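Local coordinates for protein restriction endonuclease S subunits (Thermoanaerobacter tengcongensis, PDB 3OKG) that probably recognises DNA as the specificity subunit of a type I restriction-modification system, in which M and S polypeptides form the methyltransferase, at residues P245-F259 with T272-A284. Sequence-based numbering, arbitrary orientation.
Sequences PPSSTYNFEGNGLPF and TPRIWCSAPQKVA
Strand 276-277 pairs with both strand 250-251 and strand 257-260, an antiparallel backbone contact at the surface of the second DNA specificity domain. On one flank, Asn251 and Trp276 form a hydrogen-bonded pair. Trp276 N donates to Asn251 O at 2.9 Å, and Asn251 N donates back to Trp276 O. Thr249 O extends this edge by accepting twice from Ser278. Ser278 N donates to Thr249 O at 2.7 Å, while Ser278 OG donates to an in-plane lone pair of Thr249 O. On the other flank, Cys277 N donates to Leu257 O at 2.8 Å and Phe259 N to Ile275 O. A water links Phe259 O to Ile275 N.

The indole of Trp276 is sandwiched. Gly254 CA lies over its five-membered ring, 3.6 Å from the centroid, in a CH-pi contact. Pro258 CD makes a CH-pi contact with the opposite face, and Pro258 CG lies over that face toward the rim. With chi1 at -167°, CG1 of Ile275 stands anti to the backbone N and over a face of the Phe252 ring, and Ile275 CD1 touches Tyr250 CB at 3.5 Å. Cys277 SG packs against Pro245 CG and accepts a hydrogen bond from Ala279 N.

Strand 250-251 is outermost in this mixed sheet. Beyond strand 257-260 comes strand 307-309, where Cys308 touches Phe259 and Cys277, and then strand 283-284.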
# COMPACT_ATOMS: atom_id res chain seq x y z
N PRO A 245 -39.85 -5.03 10.48
CA PRO A 245 -40.96 -4.32 11.12
C PRO A 245 -41.88 -3.78 10.03
O PRO A 245 -41.51 -3.83 8.85
CB PRO A 245 -40.28 -3.15 11.84
CG PRO A 245 -38.80 -3.35 11.68
CD PRO A 245 -38.61 -4.23 10.49
N PRO A 246 -43.06 -3.26 10.41
CA PRO A 246 -43.88 -2.62 9.38
C PRO A 246 -43.12 -1.45 8.79
O PRO A 246 -42.62 -0.60 9.54
CB PRO A 246 -45.10 -2.12 10.17
CG PRO A 246 -45.11 -2.91 11.44
CD PRO A 246 -43.68 -3.21 11.74
N SER A 247 -43.05 -1.42 7.46
CA SER A 247 -42.56 -0.26 6.75
C SER A 247 -43.28 0.88 7.43
O SER A 247 -44.30 0.68 8.10
CB SER A 247 -42.76 -0.42 5.24
OG SER A 247 -41.66 0.10 4.52
N SER A 248 -42.75 2.09 7.28
CA SER A 248 -43.30 3.25 7.98
C SER A 248 -43.06 3.36 9.49
O SER A 248 -43.74 4.14 10.17
CB SER A 248 -44.81 3.30 7.69
OG SER A 248 -45.53 2.51 8.61
N THR A 249 -42.11 2.60 10.03
CA THR A 249 -41.78 2.71 11.45
C THR A 249 -40.31 3.10 11.48
O THR A 249 -39.75 3.35 12.56
CB THR A 249 -41.95 1.42 12.30
OG1 THR A 249 -41.10 0.39 11.78
CG2 THR A 249 -43.39 0.95 12.26
N TYR A 250 -39.70 3.17 10.30
CA TYR A 250 -38.37 3.75 10.13
C TYR A 250 -38.40 5.27 10.15
O TYR A 250 -39.30 5.89 9.56
CB TYR A 250 -37.75 3.30 8.82
CG TYR A 250 -37.80 1.81 8.59
CD1 TYR A 250 -37.28 0.92 9.52
CD2 TYR A 250 -38.37 1.30 7.43
CE1 TYR A 250 -37.33 -0.45 9.31
CE2 TYR A 250 -38.42 -0.07 7.21
CZ TYR A 250 -37.90 -0.94 8.14
OH TYR A 250 -37.96 -2.30 7.91
N ASN A 251 -37.40 5.86 10.80
CA ASN A 251 -37.27 7.31 10.93
C ASN A 251 -35.80 7.68 11.15
O ASN A 251 -34.97 6.81 11.42
CB ASN A 251 -38.06 7.79 12.13
CG ASN A 251 -37.55 7.19 13.43
OD1 ASN A 251 -37.98 6.10 13.83
ND2 ASN A 251 -36.63 7.89 14.10
N PHE A 252 -35.50 8.97 11.04
CA PHE A 252 -34.16 9.46 11.37
C PHE A 252 -34.24 10.44 12.53
O PHE A 252 -33.37 11.30 12.67
CB PHE A 252 -33.51 10.14 10.17
CG PHE A 252 -33.31 9.22 9.01
CD1 PHE A 252 -32.13 8.50 8.86
CD2 PHE A 252 -34.31 9.05 8.07
CE1 PHE A 252 -31.96 7.63 7.79
CE2 PHE A 252 -34.14 8.19 6.99
CZ PHE A 252 -32.96 7.48 6.85
N GLU A 253 -35.28 10.29 13.35
CA GLU A 253 -35.51 11.22 14.45
C GLU A 253 -35.12 10.61 15.79
O GLU A 253 -35.47 11.13 16.85
CB GLU A 253 -36.99 11.65 14.50
CG GLU A 253 -37.68 11.73 13.14
CD GLU A 253 -36.80 12.32 12.04
OE1 GLU A 253 -36.66 11.67 10.97
OE2 GLU A 253 -36.24 13.42 12.24
N GLY A 254 -34.38 9.50 15.75
CA GLY A 254 -33.98 8.82 16.96
C GLY A 254 -35.15 8.21 17.73
O GLY A 254 -35.11 8.08 18.95
N ASN A 255 -36.19 7.84 17.00
CA ASN A 255 -37.38 7.26 17.62
C ASN A 255 -37.31 5.73 17.65
O ASN A 255 -37.52 5.06 16.62
CB ASN A 255 -38.64 7.74 16.91
CG ASN A 255 -38.72 9.26 16.82
OD1 ASN A 255 -38.40 9.97 17.77
ND2 ASN A 255 -39.15 9.76 15.66
N GLY A 256 -37.04 5.20 18.83
CA GLY A 256 -36.90 3.76 19.02
C GLY A 256 -35.44 3.34 19.11
O GLY A 256 -34.73 3.76 20.03
N LEU A 257 -35.00 2.53 18.16
CA LEU A 257 -33.65 1.97 18.18
C LEU A 257 -33.08 1.88 16.78
O LEU A 257 -33.84 1.71 15.82
CB LEU A 257 -33.66 0.56 18.80
CG LEU A 257 -33.94 0.42 20.29
CD1 LEU A 257 -34.00 -1.05 20.67
CD2 LEU A 257 -32.89 1.16 21.11
N PRO A 258 -31.75 1.98 16.65
CA PRO A 258 -31.16 1.81 15.31
C PRO A 258 -31.60 0.48 14.73
O PRO A 258 -31.81 -0.48 15.48
CB PRO A 258 -29.65 1.82 15.57
CG PRO A 258 -29.51 2.59 16.87
CD PRO A 258 -30.73 2.26 17.68
N PHE A 259 -31.76 0.41 13.42
CA PHE A 259 -32.26 -0.80 12.79
C PHE A 259 -31.28 -1.26 11.74
O PHE A 259 -30.84 -0.48 10.89
CB PHE A 259 -33.64 -0.57 12.16
CG PHE A 259 -34.11 -1.70 11.28
CD1 PHE A 259 -34.75 -2.80 11.82
CD2 PHE A 259 -33.90 -1.67 9.91
CE1 PHE A 259 -35.18 -3.85 11.01
CE2 PHE A 259 -34.31 -2.70 9.09
CZ PHE A 259 -34.96 -3.80 9.64
N THR A 272 -22.74 0.74 12.32
CA THR A 272 -23.02 2.11 12.70
C THR A 272 -24.45 2.47 12.30
O THR A 272 -24.91 2.18 11.18
CB THR A 272 -21.98 3.08 12.16
OG1 THR A 272 -22.41 4.42 12.44
CG2 THR A 272 -21.80 2.87 10.66
N PRO A 273 -25.16 3.07 13.26
CA PRO A 273 -26.57 3.46 13.16
C PRO A 273 -26.80 4.45 12.02
O PRO A 273 -26.09 5.45 11.92
CB PRO A 273 -26.84 4.14 14.51
CG PRO A 273 -25.78 3.65 15.42
CD PRO A 273 -24.57 3.41 14.56
N ARG A 274 -27.76 4.14 11.16
CA ARG A 274 -28.07 4.98 10.01
C ARG A 274 -29.55 5.35 10.03
O ARG A 274 -29.92 6.49 9.75
CB ARG A 274 -27.77 4.23 8.71
CG ARG A 274 -26.32 3.82 8.55
CD ARG A 274 -25.68 4.56 7.40
NE ARG A 274 -24.43 3.94 6.98
CZ ARG A 274 -23.27 4.13 7.59
NH1 ARG A 274 -23.21 4.91 8.66
NH2 ARG A 274 -22.16 3.54 7.15
N ILE A 275 -30.38 4.37 10.37
CA ILE A 275 -31.83 4.55 10.39
C ILE A 275 -32.42 3.86 11.62
O ILE A 275 -31.93 2.82 12.06
CB ILE A 275 -32.46 4.00 9.09
CG1 ILE A 275 -33.92 4.44 8.92
CG2 ILE A 275 -32.37 2.49 9.03
CD1 ILE A 275 -34.54 3.91 7.65
N TRP A 276 -33.47 4.46 12.18
CA TRP A 276 -34.11 3.94 13.38
C TRP A 276 -35.43 3.22 13.07
O TRP A 276 -35.98 3.38 11.98
CB TRP A 276 -34.40 5.06 14.36
CG TRP A 276 -33.33 5.36 15.32
CD1 TRP A 276 -33.43 5.33 16.69
CD2 TRP A 276 -31.98 5.75 15.02
NE1 TRP A 276 -32.22 5.68 17.25
CE2 TRP A 276 -31.32 5.94 16.25
CE3 TRP A 276 -31.28 5.96 13.83
CZ2 TRP A 276 -29.99 6.33 16.33
CZ3 TRP A 276 -29.95 6.34 13.91
CH2 TRP A 276 -29.32 6.52 15.15
N CYS A 277 -35.92 2.46 14.04
CA CYS A 277 -37.24 1.83 13.94
C CYS A 277 -38.02 2.10 15.22
O CYS A 277 -37.62 1.67 16.30
CB CYS A 277 -37.14 0.33 13.69
SG CYS A 277 -38.74 -0.57 13.87
N SER A 278 -39.14 2.81 15.09
CA SER A 278 -39.93 3.21 16.25
C SER A 278 -40.69 2.02 16.86
O SER A 278 -41.37 2.16 17.88
CB SER A 278 -40.93 4.30 15.83
OG SER A 278 -41.77 3.80 14.81
N ALA A 279 -40.59 0.85 16.23
CA ALA A 279 -41.31 -0.33 16.70
C ALA A 279 -40.41 -1.56 16.82
O ALA A 279 -40.66 -2.56 16.16
CB ALA A 279 -42.50 -0.64 15.78
N PRO A 280 -39.38 -1.48 17.67
CA PRO A 280 -38.35 -2.51 17.81
C PRO A 280 -38.93 -3.90 18.06
O PRO A 280 -39.48 -4.14 19.13
CB PRO A 280 -37.57 -2.07 19.06
CG PRO A 280 -37.87 -0.62 19.21
CD PRO A 280 -39.23 -0.41 18.67
N GLN A 281 -38.77 -4.80 17.10
CA GLN A 281 -39.34 -6.14 17.19
C GLN A 281 -38.39 -7.19 17.77
O GLN A 281 -38.70 -7.87 18.75
CB GLN A 281 -39.71 -6.60 15.78
CG GLN A 281 -40.96 -7.45 15.66
CD GLN A 281 -41.56 -7.37 14.26
OE1 GLN A 281 -41.50 -8.32 13.49
NE2 GLN A 281 -42.14 -6.21 13.93
N LYS A 282 -37.22 -7.32 17.14
CA LYS A 282 -36.21 -8.28 17.57
C LYS A 282 -35.01 -7.46 18.03
O LYS A 282 -34.41 -6.75 17.23
CB LYS A 282 -35.82 -9.23 16.44
CG LYS A 282 -36.94 -10.17 15.99
CD LYS A 282 -37.42 -11.07 17.13
CE LYS A 282 -38.14 -12.31 16.60
NZ LYS A 282 -38.81 -13.08 17.69
N VAL A 283 -34.67 -7.53 19.31
CA VAL A 283 -33.65 -6.62 19.85
C VAL A 283 -32.34 -7.32 20.18
O VAL A 283 -32.33 -8.39 20.80
CB VAL A 283 -34.17 -5.89 21.11
CG1 VAL A 283 -33.09 -5.01 21.71
CG2 VAL A 283 -35.42 -5.07 20.75
N ALA A 284 -31.24 -6.71 19.75
CA ALA A 284 -29.90 -7.14 20.14
C ALA A 284 -29.30 -6.10 21.09
O ALA A 284 -29.57 -4.90 20.96
CB ALA A 284 -29.04 -7.31 18.92
O HOH W 1 -29.05 1.59 10.31